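Local atomic coordinates of hydrolase (PDB entry 6IAH), a protein that belongs to the haloacid dehalogenase superfamily of phosphatases, binds magnesium and probably hydrolyses phosphate esters, phosphoglycolate perhaps among them. Residues Leu11-Glu16 against Lys127-Val132; Ile131-Leu136 against Phe232-Leu237. All blocks are in the same frame, centred on the assembly; numbering follows the deposited sequence.

Interaction 1: Leu11-Glu16 against Lys127-Val132; sequences LIDVRE and KERPIV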
loop_
_atom_site.group_PDB
_atom_site.type_symbol
_atom_site.label_atom_id
_atom_site.label_comp_id
_atom_site.label_asym_id
_atom_site.label_seq_id
_atom_site.Cartn_x
_atom_site.Cartn_y
_atom_site.Cartn_z
ATOM N N LEU A 11 -8.738 -2.675 6.343
ATOM C CA LEU A 11 -8.592 -3.822 7.270
ATOM C C LEU A 11 -7.402 -3.688 8.213
ATOM O O LEU A 11 -7.456 -4.233 9.312
ATOM C CB LEU A 11 -8.475 -5.136 6.517
ATOM C CG LEU A 11 -9.628 -5.383 5.529
ATOM C CD1 LEU A 11 -9.431 -6.658 4.691
ATOM C CD2 LEU A 11 -10.986 -5.428 6.210
ATOM N N ILE A 12 -6.311 -3.078 7.732
ATOM C CA ILE A 12 -5.026 -3.000 8.455
ATOM C C ILE A 12 -4.550 -1.557 8.489
ATOM O O ILE A 12 -4.563 -0.848 7.438
ATOM C CB ILE A 12 -3.945 -3.864 7.758
ATOM C CG1 ILE A 12 -4.309 -5.351 7.928
ATOM C CG2 ILE A 12 -2.573 -3.644 8.378
ATOM C CD1 ILE A 12 -3.453 -6.305 7.126
ATOM N N ASP A 13 -4.133 -1.117 9.678
ATOM C CA ASP A 13 -3.478 0.182 9.849
ATOM C C ASP A 13 -2.004 -0.116 9.625
ATOM O O ASP A 13 -1.381 -0.831 10.452
ATOM C CB ASP A 13 -3.698 0.702 11.257
ATOM C CG ASP A 13 -2.970 2.006 11.559
ATOM O OD1 ASP A 13 -2.142 2.542 10.805
ATOM O OD2 ASP A 13 -3.253 2.517 12.655
ATOM N N VAL A 14 -1.455 0.419 8.538
ATOM C CA VAL A 14 -0.065 0.155 8.187
ATOM C C VAL A 14 0.723 1.260 8.776
ATOM O O VAL A 14 1.585 1.826 8.060
ATOM C CB VAL A 14 0.210 0.007 6.676
ATOM C CG1 VAL A 14 -0.547 -1.223 6.178
ATOM C CG2 VAL A 14 -0.162 1.252 5.848
ATOM N N ARG A 15 0.343 1.586 10.032
ATOM C CA ARG A 15 1.066 2.409 11.039
ATOM C C ARG A 15 2.428 2.895 10.494
ATOM O O ARG A 15 3.528 2.622 10.960
ATOM C CB ARG A 15 1.112 1.656 12.408
ATOM C CG ARG A 15 -0.071 1.950 13.411
ATOM C CD ARG A 15 0.259 1.577 14.875
ATOM N NE ARG A 15 1.682 1.821 15.207
ATOM C CZ ARG A 15 2.649 0.914 15.482
ATOM N NH1 ARG A 15 2.431 -0.411 15.590
ATOM N NH2 ARG A 15 3.887 1.365 15.701
ATOM N N GLU A 16 2.277 3.603 9.414
ATOM C CA GLU A 16 3.411 4.091 8.683
ATOM C C GLU A 16 4.680 3.104 8.557
ATOM O O GLU A 16 5.838 3.607 8.541
ATOM C CB GLU A 16 3.650 5.541 9.148
ATOM C CG GLU A 16 2.408 6.418 8.869
ATOM C CD GLU A 16 1.195 6.027 9.768
ATOM O OE1 GLU A 16 1.325 6.186 11.007
ATOM O OE2 GLU A 16 0.149 5.500 9.274
ATOM N N LYS A 127 4.836 -4.098 12.838
ATOM C CA LYS A 127 4.248 -2.917 13.498
ATOM C C LYS A 127 2.853 -2.564 12.957
ATOM O O LYS A 127 2.214 -1.694 13.503
ATOM C CB LYS A 127 5.151 -1.721 13.363
ATOM C CG LYS A 127 6.490 -1.886 14.108
ATOM C CD LYS A 127 7.118 -0.508 14.228
ATOM C CE LYS A 127 8.579 -0.538 14.638
ATOM N NZ LYS A 127 8.728 -1.293 15.900
ATOM N N GLU A 128 2.408 -3.226 11.865
ATOM C CA GLU A 128 1.058 -3.045 11.306
ATOM C C GLU A 128 0.046 -3.705 12.288
ATOM O O GLU A 128 0.376 -4.726 12.982
ATOM C CB GLU A 128 0.979 -3.676 9.907
ATOM C CG GLU A 128 1.921 -3.008 8.907
ATOM C CD GLU A 128 1.978 -3.648 7.536
ATOM O OE1 GLU A 128 1.155 -4.547 7.320
ATOM O OE2 GLU A 128 2.834 -3.238 6.672
ATOM N N ARG A 129 -1.161 -3.132 12.354
ATOM C CA ARG A 129 -2.168 -3.528 13.335
ATOM C C ARG A 129 -3.490 -3.729 12.644
ATOM O O ARG A 129 -3.837 -2.972 11.714
ATOM C CB ARG A 129 -2.349 -2.390 14.345
ATOM C CG ARG A 129 -1.160 -2.261 15.261
ATOM C CD ARG A 129 -1.393 -1.389 16.488
ATOM N NE ARG A 129 -2.392 -0.308 16.361
ATOM C CZ ARG A 129 -2.434 0.786 17.151
ATOM N NH1 ARG A 129 -1.533 0.980 18.124
ATOM N NH2 ARG A 129 -3.378 1.715 16.972
ATOM N N PRO A 130 -4.269 -4.708 13.111
ATOM C CA PRO A 130 -5.583 -4.915 12.496
ATOM C C PRO A 130 -6.527 -3.755 12.842
ATOM O O PRO A 130 -6.460 -3.202 13.961
ATOM C CB PRO A 130 -6.034 -6.246 13.104
ATOM C CG PRO A 130 -5.341 -6.318 14.405
ATOM C CD PRO A 130 -4.007 -5.710 14.163
ATOM N N ILE A 131 -7.262 -3.271 11.850
ATOM C CA ILE A 131 -8.443 -2.423 12.130
ATOM C C ILE A 131 -9.670 -3.326 12.239
ATOM O O ILE A 131 -10.413 -3.260 13.177
ATOM C CB ILE A 131 -8.662 -1.322 11.063
ATOM C CG1 ILE A 131 -7.409 -0.446 10.931
ATOM C CG2 ILE A 131 -9.906 -0.512 11.397
ATOM C CD1 ILE A 131 -7.350 0.387 9.653
ATOM N N VAL A 132 -9.838 -4.233 11.293
ATOM C CA VAL A 132 -11.023 -5.085 11.307
ATOM C C VAL A 132 -10.963 -6.092 12.489
ATOM O O VAL A 132 -9.871 -6.456 12.936
ATOM C CB VAL A 132 -11.199 -5.751 9.929
ATOM C CG1 VAL A 132 -10.121 -6.795 9.683
ATOM C CG2 VAL A 132 -12.590 -6.319 9.797
#
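I12 pairs with P130 and D13 with R129 in a short antiparallel ribbon, the flap of the haloacid dehalogenase fold. The largely helical 110 residues between the segments are consistent with a cap inserted within the flap, as in many HAD enzymes. The D13 and R129 pair is hydrogen-bonded: D13 N reaches R129 O at 2.8 Å, almost in line with the carbonyl, and R129 N returns to D13 O at 3.0 Å. The I12 and P130 pair beside it is non-hydrogen-bonded, a place where P130, lacking an N-H, costs the ladder no bond. Beyond it the ladder ends in a fork, where L11 O accepts both I131 N at 2.7 Å and V132 N at 3.1 Å. Both donors approach the same face of its carbonyl group. L11 CD2 closes this end against V132 CB at 3.7 Å, the two side chains lying next to each other and pointing the same way.

At the other end E128 runs alongside V14, with V14 CG1 3.8 Å from E128 CD. The glutamate chain is extended beyond CG (chi2 175°), which carries its carboxylate past V14 to R152, a salt-bridge partner of OE1, while Y109 and S17 bond to OE2. The face bearing D13 and R129 is more polar. R15 CD lies over one face of the R129 guanidinium, 3.6 Å from R129 CZ; D13 OD2 is near R129 in charge only, well out of the guanidinium plane. D13, on the ribbon, and E16, just beyond it, are ligands of a second magnesium site observed in this protein, distinct from that of D6, D8 and D199. Helix 154-164 packs against L11, I12, E128 and V132, helix 229-239 meets L11 and V132, and helix 17-32 starts directly after E16.

Interaction 2: Ile131-Leu136 against Phe232-Leu237; sequences IVRRGL and FLENAL
L136 fits its side chain against L233, E234 and L237, on one side of helix 229-239. Its CB meets L233 CD1 at 3.9 Å. From there CG lies opposite the carbonyl carbon across the first side-chain bond (chi1 -62°), and the fork divides its work: CD2 rests on E234 CG at 3.9 Å and reaches L237 CD1 at 4.2 Å, while CD1 touches E234 CG and also lies over one face of the R133 guanidinium, toward its rim. The leucine thus lies partly beneath an ion pair.

That pair spans the two segments. R133 NH2 donates to E234 OE2 at 3.1 Å, with the oxygen at the guanidinium edge and in its plane, though it is met from well above the carboxylate plane. The two flat groups are turned 64° apart, and a single direct bond joins them; a water adds a second link by accepting from R133 NH1 and donating to E234 OE1. N230 takes up the R133 backbone N, at the start of helix 134-141. Deeper in, L233 CD1 lies 4.2 Å from V132 CG2, and L233 continues to I3 and F5 of the central sheet. The chemistry is therefore layered: apolar contacts provide most of the packing, and one salt bridge, doubled by a water, ties the start of helix 134-141 to helix 229-239 on the more exposed side.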
loop_
_atom_site.group_PDB
_atom_site.type_symbol
_atom_site.label_atom_id
_atom_site.label_comp_id
_atom_site.label_asym_id
_atom_site.label_seq_id
_atom_site.Cartn_x
_atom_site.Cartn_y
_atom_site.Cartn_z
ATOM N N ILE A 131 -7.262 -3.271 11.850
ATOM C CA ILE A 131 -8.443 -2.423 12.130
ATOM C C ILE A 131 -9.670 -3.326 12.239
ATOM O O ILE A 131 -10.413 -3.260 13.177
ATOM C CB ILE A 131 -8.662 -1.322 11.063
ATOM C CG1 ILE A 131 -7.409 -0.446 10.931
ATOM C CG2 ILE A 131 -9.906 -0.512 11.397
ATOM C CD1 ILE A 131 -7.350 0.387 9.653
ATOM N N VAL A 132 -9.838 -4.233 11.293
ATOM C CA VAL A 132 -11.023 -5.085 11.307
ATOM C C VAL A 132 -10.963 -6.092 12.489
ATOM O O VAL A 132 -9.871 -6.456 12.936
ATOM C CB VAL A 132 -11.199 -5.751 9.929
ATOM C CG1 VAL A 132 -10.121 -6.795 9.683
ATOM C CG2 VAL A 132 -12.590 -6.319 9.797
ATOM N N ARG A 133 -12.133 -6.459 13.036
ATOM C CA ARG A 133 -12.254 -7.478 14.060
ATOM C C ARG A 133 -12.588 -8.716 13.288
ATOM O O ARG A 133 -13.549 -8.708 12.530
ATOM C CB ARG A 133 -13.361 -7.153 15.055
ATOM C CG ARG A 133 -13.023 -5.859 15.797
ATOM C CD ARG A 133 -13.847 -5.728 17.068
ATOM N NE ARG A 133 -15.287 -5.910 16.847
ATOM C CZ ARG A 133 -16.187 -4.944 16.633
ATOM N NH1 ARG A 133 -15.866 -3.645 16.572
ATOM N NH2 ARG A 133 -17.461 -5.311 16.466
ATOM N N ARG A 134 -11.801 -9.773 13.500
ATOM C CA ARG A 134 -11.973 -11.046 12.786
ATOM C C ARG A 134 -13.383 -11.648 12.993
ATOM O O ARG A 134 -13.931 -12.334 12.108
ATOM C CB ARG A 134 -10.853 -12.052 13.188
ATOM C CG ARG A 134 -10.377 -11.988 14.642
ATOM C CD ARG A 134 -9.159 -12.895 14.965
ATOM N NE ARG A 134 -9.255 -13.395 16.338
ATOM C CZ ARG A 134 -8.587 -12.924 17.394
ATOM N NH1 ARG A 134 -7.680 -11.951 17.282
ATOM N NH2 ARG A 134 -8.825 -13.452 18.584
ATOM N N GLY A 135 -13.962 -11.397 14.162
ATOM C CA GLY A 135 -15.325 -11.902 14.497
ATOM C C GLY A 135 -16.360 -11.366 13.537
ATOM O O GLY A 135 -17.257 -12.107 13.090
ATOM N N LEU A 136 -16.201 -10.109 13.120
ATOM C CA LEU A 136 -17.081 -9.566 12.072
ATOM C C LEU A 136 -16.921 -10.214 10.705
ATOM O O LEU A 136 -17.935 -10.404 10.003
ATOM C CB LEU A 136 -17.006 -8.058 11.968
ATOM C CG LEU A 136 -17.463 -7.335 13.232
ATOM C CD1 LEU A 136 -17.154 -5.844 13.198
ATOM C CD2 LEU A 136 -18.967 -7.563 13.489
ATOM N N PHE A 232 -19.201 -0.420 9.420
ATOM C CA PHE A 232 -19.774 -0.873 8.167
ATOM C C PHE A 232 -20.291 -2.307 8.230
ATOM O O PHE A 232 -21.442 -2.622 7.807
ATOM C CB PHE A 232 -18.802 -0.713 7.004
ATOM C CG PHE A 232 -19.423 -1.207 5.729
ATOM C CD1 PHE A 232 -20.362 -0.417 5.093
ATOM C CD2 PHE A 232 -19.255 -2.516 5.332
ATOM C CE1 PHE A 232 -21.014 -0.853 3.988
ATOM C CE2 PHE A 232 -19.953 -2.981 4.213
ATOM C CZ PHE A 232 -20.806 -2.138 3.572
ATOM N N LEU A 233 -19.460 -3.214 8.732
ATOM C CA LEU A 233 -19.870 -4.637 8.755
ATOM C C LEU A 233 -21.022 -4.904 9.705
ATOM O O LEU A 233 -21.897 -5.674 9.393
ATOM C CB LEU A 233 -18.719 -5.572 9.089
ATOM C CG LEU A 233 -17.735 -5.758 7.930
ATOM C CD1 LEU A 233 -16.509 -6.479 8.439
ATOM C CD2 LEU A 233 -18.301 -6.494 6.706
ATOM N N GLU A 234 -21.041 -4.219 10.839
ATOM C CA GLU A 234 -22.149 -4.317 11.752
ATOM C C GLU A 234 -23.456 -3.802 11.160
ATOM O O GLU A 234 -24.467 -4.458 11.293
ATOM C CB GLU A 234 -21.846 -3.500 12.997
ATOM C CG GLU A 234 -20.898 -4.196 13.884
ATOM C CD GLU A 234 -20.515 -3.331 15.068
ATOM O OE1 GLU A 234 -20.551 -2.084 14.943
ATOM O OE2 GLU A 234 -20.200 -3.944 16.112
ATOM N N ASN A 235 -23.418 -2.650 10.477
ATOM C CA ASN A 235 -24.619 -2.150 9.792
ATOM C C ASN A 235 -25.080 -3.136 8.747
ATOM O O ASN A 235 -26.251 -3.423 8.658
ATOM C CB ASN A 235 -24.358 -0.821 9.119
ATOM C CG ASN A 235 -24.100 0.289 10.109
ATOM O OD1 ASN A 235 -24.353 0.146 11.287
ATOM N ND2 ASN A 235 -23.580 1.390 9.625
ATOM N N ALA A 236 -24.149 -3.724 8.013
ATOM C CA ALA A 236 -24.534 -4.682 6.943
ATOM C C ALA A 236 -25.213 -5.932 7.506
ATOM O O ALA A 236 -26.193 -6.451 6.954
ATOM C CB ALA A 236 -23.328 -5.082 6.126
ATOM N N LEU A 237 -24.680 -6.414 8.625
ATOM C CA LEU A 237 -25.197 -7.607 9.252
ATOM C C LEU A 237 -26.563 -7.344 9.911
ATOM O O LEU A 237 -27.437 -8.213 9.917
ATOM C CB LEU A 237 -24.198 -8.108 10.334
ATOM C CG LEU A 237 -22.984 -8.819 9.745
ATOM C CD1 LEU A 237 -21.839 -8.820 10.728
ATOM C CD2 LEU A 237 -23.373 -10.217 9.294
HETATM O O HOH W 1 -17.752 -1.300 15.772
#

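Overall arrangement
Overlapping at I131 and V132, of which V132 touches in both, interactions 1 and 2 meet where the chain leaves strand 129-130 for helix 134-141; their centres are 15 Å apart. Interaction 1 lies nearer the centre of the chain and buries more than twice the surface, held mainly by backbone hydrogen bonds in the flap that carries D13 of the second magnesium site. Interaction 2 lies farther out and uses side chains alone, joining two helices of the core domain through leucines and one charged pair. Both are partly buried, and helix 229-239 attends both. Across I131 and V132 the chain thus changes from backbone pairing beside the metal-binding residues to side-chain packing between helices.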